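Nascent polypeptide-associated complex protein (Methanothermobacter marburgensis, PDB 1TR8) probably contacts nascent polypeptide chains as they emerge on the ribosome, working as a homodimer that binds ribosomal RNA. Local coordinates at residues 21-25 against 26-30. Residues are numbered along the deposited sequence; the frame is centred on the assembly and turned at random.
Sequences VIKLK and RKEII
Ile-22 and Ile-29 are joined by two backbone bonds, each residue giving its N-H and its C=O, as an antiparallel hydrogen-bonded pair. The bond from Ile-22 N to Ile-29 O is 2.8 Å long, nearly straight at 173° and in the carbonyl plane; its return, Ile-29 N to Ile-22 O, is equally short, but the donor sits 17° off the plane of the Ile-22 carbonyl. A single third bond, Leu-24 N to Lys-27 O at 2.9 Å, closes the turn through Lys-25 and Arg-26. CA-H...O contacts fill in between, Glu-28 CA lying 3.1 Å from Ile-22 O.

Apolar contacts occupy both faces of the hairpin. On one, Ile-22 and Ile-29 meet at their branched carbons, CB to CB 4.1 Å, and Tyr-47 of the second subunit packs on both. On the other, Val-21 CG2 rests 4.2 Å from Ile-30 CG1. Val-21 has CG1 anti to its N (chi1 179°), which brings this methyl beside CB of Glu-28.

On that second face the carboxylate of Glu-28 lies along the aliphatic part of Lys-23, with Glu-28 OE2 3.7 Å from Lys-23 CG, yet the charged ends of the two side chains do not meet. Lys-23 NZ instead pairs with Glu-19 of the second subunit, while the buried Glu-28 carboxylate bridges Arg-56 of its own chain and Arg-56 of the third subunit. A glutamine here would probably leave both arginines without their countercharge and weaken that link between subunits.

All this makes a tight antiparallel beta hairpin within the NAC domain: strand 53-61 flanks its second strand, and its first pairs antiparallel with the second subunit, carrying the sheet across the interface.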
loop_
_atom_site.group_PDB
_atom_site.type_symbol
_atom_site.label_atom_id
_atom_site.label_comp_id
_atom_site.label_asym_id
_atom_site.label_seq_id
_atom_site.Cartn_x
_atom_site.Cartn_y
_atom_site.Cartn_z
ATOM N N VAL A 21 8.422 2.568 -3.524
ATOM C CA VAL A 21 7.774 1.414 -4.115
ATOM C C VAL A 21 6.796 1.904 -5.172
ATOM O O VAL A 21 5.905 2.708 -4.864
ATOM C CB VAL A 21 6.981 0.598 -3.081
ATOM C CG1 VAL A 21 6.315 -0.582 -3.774
ATOM C CG2 VAL A 21 7.885 0.144 -1.920
ATOM N N ILE A 22 6.910 1.329 -6.366
ATOM C CA ILE A 22 5.990 1.585 -7.461
ATOM C C ILE A 22 5.134 0.346 -7.699
ATOM O O ILE A 22 5.647 -0.694 -8.099
ATOM C CB ILE A 22 6.759 1.954 -8.722
ATOM C CG1 ILE A 22 7.759 3.066 -8.408
ATOM C CG2 ILE A 22 5.792 2.400 -9.760
ATOM C CD1 ILE A 22 8.683 3.356 -9.536
ATOM N N LYS A 23 3.819 0.517 -7.552
ATOM C CA LYS A 23 2.880 -0.584 -7.496
ATOM C C LYS A 23 2.053 -0.646 -8.756
ATOM O O LYS A 23 1.439 0.344 -9.144
ATOM C CB LYS A 23 1.933 -0.386 -6.317
ATOM C CG LYS A 23 2.634 -0.380 -4.967
ATOM C CD LYS A 23 1.664 0.010 -3.872
ATOM C CE LYS A 23 2.170 -0.387 -2.501
ATOM N NZ LYS A 23 1.001 -0.442 -1.536
ATOM N N LEU A 24 2.015 -1.829 -9.354
ATOM C CA LEU A 24 1.210 -2.099 -10.532
ATOM C C LEU A 24 0.431 -3.342 -10.178
ATOM O O LEU A 24 0.620 -3.879 -9.108
ATOM C CB LEU A 24 2.117 -2.338 -11.738
ATOM C CG LEU A 24 2.938 -1.155 -12.258
ATOM C CD1 LEU A 24 4.306 -1.112 -11.619
ATOM C CD2 LEU A 24 3.096 -1.241 -13.772
ATOM N N LYS A 25 -0.421 -3.822 -11.069
ATOM C CA LYS A 25 -1.273 -4.977 -10.798
ATOM C C LYS A 25 -0.459 -6.256 -10.604
ATOM O O LYS A 25 -0.736 -7.064 -9.705
ATOM C CB LYS A 25 -2.233 -5.166 -11.983
ATOM C CG LYS A 25 -3.164 -6.355 -11.868
ATOM C CD LYS A 25 -4.236 -6.376 -12.964
ATOM C CE LYS A 25 -3.679 -6.723 -14.354
ATOM N NZ LYS A 25 -4.702 -7.414 -15.208
ATOM N N ARG A 26 0.535 -6.446 -11.462
ATOM C CA ARG A 26 1.263 -7.705 -11.531
ATOM C C ARG A 26 2.599 -7.716 -10.769
ATOM O O ARG A 26 3.282 -8.753 -10.676
ATOM C CB ARG A 26 1.547 -8.019 -13.001
ATOM C CG ARG A 26 0.323 -8.066 -13.920
ATOM C CD ARG A 26 0.633 -8.583 -15.322
ATOM N NE ARG A 26 1.344 -9.851 -15.223
ATOM C CZ ARG A 26 0.755 -11.037 -15.130
ATOM N NH1 ARG A 26 -0.562 -11.148 -15.229
ATOM N NH2 ARG A 26 1.492 -12.123 -14.981
ATOM N N LYS A 27 2.996 -6.550 -10.274
ATOM C CA LYS A 27 4.314 -6.422 -9.704
ATOM C C LYS A 27 4.489 -5.074 -9.054
ATOM O O LYS A 27 3.686 -4.166 -9.240
ATOM C CB LYS A 27 5.399 -6.602 -10.776
ATOM C CG LYS A 27 5.598 -5.404 -11.694
ATOM C CD LYS A 27 6.763 -5.615 -12.653
ATOM C CE LYS A 27 7.105 -4.336 -13.449
ATOM N NZ LYS A 27 7.984 -4.610 -14.646
ATOM N N GLU A 28 5.569 -4.985 -8.285
ATOM C CA GLU A 28 6.017 -3.766 -7.685
ATOM C C GLU A 28 7.520 -3.592 -7.942
ATOM O O GLU A 28 8.273 -4.558 -8.047
ATOM C CB GLU A 28 5.691 -3.807 -6.195
ATOM C CG GLU A 28 4.225 -4.199 -5.961
ATOM C CD GLU A 28 3.800 -4.194 -4.506
ATOM O OE1 GLU A 28 4.679 -4.401 -3.641
ATOM O OE2 GLU A 28 2.578 -4.030 -4.242
ATOM N N ILE A 29 7.935 -2.342 -8.077
ATOM C CA ILE A 29 9.314 -1.999 -8.311
ATOM C C ILE A 29 9.761 -1.306 -7.038
ATOM O O ILE A 29 9.113 -0.380 -6.593
ATOM C CB ILE A 29 9.464 -1.058 -9.537
ATOM C CG1 ILE A 29 8.910 -1.732 -10.792
ATOM C CG2 ILE A 29 10.940 -0.686 -9.738
ATOM C CD1 ILE A 29 8.864 -0.844 -12.008
ATOM N N ILE A 30 10.851 -1.779 -6.447
ATOM C CA ILE A 30 11.327 -1.245 -5.188
ATOM C C ILE A 30 12.717 -0.648 -5.398
ATOM O O ILE A 30 13.612 -1.319 -5.934
ATOM C CB ILE A 30 11.393 -2.386 -4.119
ATOM C CG1 ILE A 30 10.003 -2.976 -3.869
ATOM C CG2 ILE A 30 11.982 -1.901 -2.804
ATOM C CD1 ILE A 30 9.846 -4.310 -4.506
#